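3-hexulose-6-phosphate synthase (Mycobacterium gastri, PDB 3AJX) is an enzyme of the HUMPS family, built as a TIM barrel that holds a magnesium ion. Local coordinates at residues A[14-19]-A[45-50]. The protein carries 1 engineered substitution. Numbering follows the deposited sequence.
Sequences AALELA and TAVKKA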
ATOM      1  N   ALA A  14      15.409 -11.697  -9.317  1.00 14.47           N
ATOM      2  CA  ALA A  14      16.335 -10.640  -8.915  1.00 14.05           C
ATOM      3  C   ALA A  14      16.482 -10.575  -7.399  1.00 14.24           C
ATOM      4  O   ALA A  14      17.585 -10.386  -6.881  1.00 13.64           O
ATOM      5  CB  ALA A  14      15.852  -9.294  -9.447  1.00 14.92           C
ATOM      6  N   ALA A  15      15.366 -10.724  -6.693  1.00 13.48           N
ATOM      7  CA  ALA A  15      15.371 -10.678  -5.235  1.00 12.01           C
ATOM      8  C   ALA A  15      16.190 -11.824  -4.650  1.00 12.55           C
ATOM      9  O   ALA A  15      16.978 -11.624  -3.728  1.00 12.53           O
ATOM     10  CB  ALA A  15      13.937 -10.724  -4.705  1.00 12.48           C
ATOM     11  N   LEU A  16      16.001 -13.025  -5.187  1.00 12.71           N
ATOM     12  CA  LEU A  16      16.736 -14.193  -4.712  1.00 13.63           C
ATOM     13  C   LEU A  16      18.232 -14.063  -4.984  1.00 14.26           C
ATOM     14  O   LEU A  16      19.058 -14.404  -4.136  1.00 13.40           O
ATOM     15  CB  LEU A  16      16.206 -15.459  -5.383  1.00 13.75           C
ATOM     16  CG  LEU A  16      14.850 -15.980  -4.908  1.00 15.77           C
ATOM     17  CD1 LEU A  16      14.436 -17.160  -5.771  1.00 16.50           C
ATOM     18  CD2 LEU A  16      14.939 -16.391  -3.444  1.00 14.42           C
ATOM     19  N   GLU A  17      18.585 -13.576  -6.170  1.00 15.26           N
ATOM     20  CA  GLU A  17      19.990 -13.413  -6.510  1.00 17.03           C
ATOM     21  C   GLU A  17      20.649 -12.405  -5.577  1.00 17.07           C
ATOM     22  O   GLU A  17      21.757 -12.633  -5.095  1.00 16.30           O
ATOM     23  CB  GLU A  17      20.143 -12.960  -7.966  1.00 19.43           C
ATOM     24  CG  GLU A  17      21.582 -12.641  -8.355  1.00 26.05           C
ATOM     25  CD  GLU A  17      21.757 -12.427  -9.846  1.00 30.50           C
ATOM     26  OE1 GLU A  17      22.856 -11.993 -10.261  1.00 33.08           O
ATOM     27  OE2 GLU A  17      20.801 -12.699 -10.604  1.00 32.53           O
ATOM     28  N   LEU A  18      19.962 -11.295  -5.314  1.00 14.48           N
ATOM     29  CA  LEU A  18      20.506 -10.272  -4.428  1.00 14.64           C
ATOM     30  C   LEU A  18      20.629 -10.795  -3.006  1.00 14.53           C
ATOM     31  O   LEU A  18      21.661 -10.619  -2.360  1.00 14.16           O
ATOM     32  CB  LEU A  18      19.619  -9.023  -4.433  1.00 13.44           C
ATOM     33  CG  LEU A  18      20.119  -7.884  -3.539  1.00 13.38           C
ATOM     34  CD1 LEU A  18      21.508  -7.453  -3.990  1.00 13.21           C
ATOM     35  CD2 LEU A  18      19.157  -6.711  -3.595  1.00 12.80           C
ATOM     36  N   ALA A  19      19.573 -11.440  -2.519  1.00 14.13           N
ATOM     37  CA  ALA A  19      19.581 -11.981  -1.165  1.00 14.36           C
ATOM     38  C   ALA A  19      20.734 -12.966  -0.990  1.00 15.02           C
ATOM     39  O   ALA A  19      21.349 -13.030   0.073  1.00 13.92           O
ATOM     40  CB  ALA A  19      18.251 -12.667  -0.863  1.00 15.32           C
ATOM     41  N   THR A  45       7.662 -16.186   0.355  1.00 11.57           N
ATOM     42  CA  THR A  45       7.857 -17.603   0.617  1.00 11.19           C
ATOM     43  C   THR A  45       9.176 -18.110   0.054  1.00 11.92           C
ATOM     44  O   THR A  45       9.887 -18.870   0.708  1.00 12.31           O
ATOM     45  CB  THR A  45       6.705 -18.419   0.017  1.00 11.15           C
ATOM     46  OG1 THR A  45       5.459 -17.876   0.473  1.00 12.24           O
ATOM     47  CG2 THR A  45       6.804 -19.877   0.444  1.00 11.95           C
ATOM     48  N   ALA A  46       9.502 -17.672  -1.156  1.00 11.48           N
ATOM     49  CA  ALA A  46      10.739 -18.091  -1.810  1.00 12.90           C
ATOM     50  C   ALA A  46      11.979 -17.619  -1.058  1.00 13.45           C
ATOM     51  O   ALA A  46      12.931 -18.377  -0.875  1.00 14.00           O
ATOM     52  CB  ALA A  46      10.766 -17.572  -3.242  1.00 14.33           C
ATOM     53  N   VAL A  47      11.968 -16.364  -0.624  1.00 12.15           N
ATOM     54  CA  VAL A  47      13.106 -15.811   0.095  1.00 13.17           C
ATOM     55  C   VAL A  47      13.285 -16.452   1.467  1.00 13.23           C
ATOM     56  O   VAL A  47      14.412 -16.731   1.882  1.00 13.99           O
ATOM     57  CB  VAL A  47      12.972 -14.282   0.257  1.00 13.48           C
ATOM     58  CG1 VAL A  47      14.099 -13.744   1.131  1.00 15.06           C
ATOM     59  CG2 VAL A  47      13.010 -13.621  -1.111  1.00 15.98           C
ATOM     60  N   LYS A  48      12.182 -16.694   2.172  1.00 12.53           N
ATOM     61  CA  LYS A  48      12.270 -17.309   3.495  1.00 13.00           C
ATOM     62  C   LYS A  48      12.796 -18.736   3.362  1.00 15.25           C
ATOM     63  O   LYS A  48      13.567 -19.204   4.199  1.00 15.20           O
ATOM     64  CB  LYS A  48      10.899 -17.320   4.181  1.00 12.78           C
ATOM     65  CG  LYS A  48      10.915 -17.874   5.611  1.00 11.85           C
ATOM     66  CD  LYS A  48      11.785 -17.026   6.538  1.00 12.35           C
ATOM     67  CE  LYS A  48      11.792 -17.566   7.960  1.00 11.07           C
ATOM     68  NZ  LYS A  48      12.610 -16.717   8.874  1.00 11.65           N
ATOM     69  N   LYS A  49      12.383 -19.420   2.300  1.00 15.91           N
ATOM     70  CA  LYS A  49      12.822 -20.793   2.069  1.00 17.28           C
ATOM     71  C   LYS A  49      14.326 -20.848   1.811  1.00 16.85           C
ATOM     72  O   LYS A  49      15.013 -21.758   2.279  1.00 17.95           O
ATOM     73  CB  LYS A  49      12.074 -21.399   0.877  1.00 18.98           C
ATOM     74  CG  LYS A  49      12.419 -22.860   0.618  1.00 22.28           C
ATOM     75  CD  LYS A  49      11.745 -23.383  -0.641  1.00 23.41           C
ATOM     76  CE  LYS A  49      12.173 -24.814  -0.931  1.00 25.73           C
ATOM     77  NZ  LYS A  49      11.643 -25.299  -2.233  1.00 28.40           N
ATOM     78  N   ALA A  50      14.834 -19.868   1.069  1.00 15.36           N
ATOM     79  CA  ALA A  50      16.257 -19.804   0.746  1.00 15.21           C
ATOM     80  C   ALA A  50      17.103 -19.290   1.913  1.00 16.44           C
ATOM     81  O   ALA A  50      18.313 -19.518   1.955  1.00 16.73           O
ATOM     82  CB  ALA A  50      16.471 -18.920  -0.479  1.00 16.18           C
TER
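Leu-16 meets Val-47 where two helical segments run nearly parallel, their N-to-C directions 25° apart, their axes 10.0 Å apart at closest, and the CA atoms of these two residues 6.2 Å from each other. One methyl makes the closest contacts. With CG anti to its own carbonyl carbon (chi1 -74°), Leu-16 reaches across the gap and sets CD2 against the turn formed by Ala-46, Val-47 and Ala-50. There CD2 of Leu-16 stands 3.8 Å from the carbonyl O of Ala-46, a van der Waals contact with an oxygen that already accepts the helical hydrogen bond from Ala-50 N. Around it, CB of Ala-46 lies 4.3 Å from CD2 of Leu-16 and CB of Ala-50 4.2 Å, so the two small methyls, one helical turn apart, flank the leucine tip. Val-47 finishes the seat: its CG2 comes within 4.1 Å of CD2 of Leu-16, and its CA is about as near. Ala-15 and Ala-19 also point their CB atoms at the facing helix but stop short of contact, and only 179 Å² is buried in all. Beneath this patch each helix rests on the barrel, Val-47 on Ile-29 and Leu-31 of strand 28-31, and Ala-15 and Leu-18 on Ile-7 of strand 2-7. On another side of helix 42-50, Lys-48 makes a salt bridge with Asp-79. What results is light van der Waals packing between neighbouring helices of the outer layer of a TIM barrel, helix 12-22 following the first strand and helix 42-50 coming after strand 28-31 and the short helix 33-39.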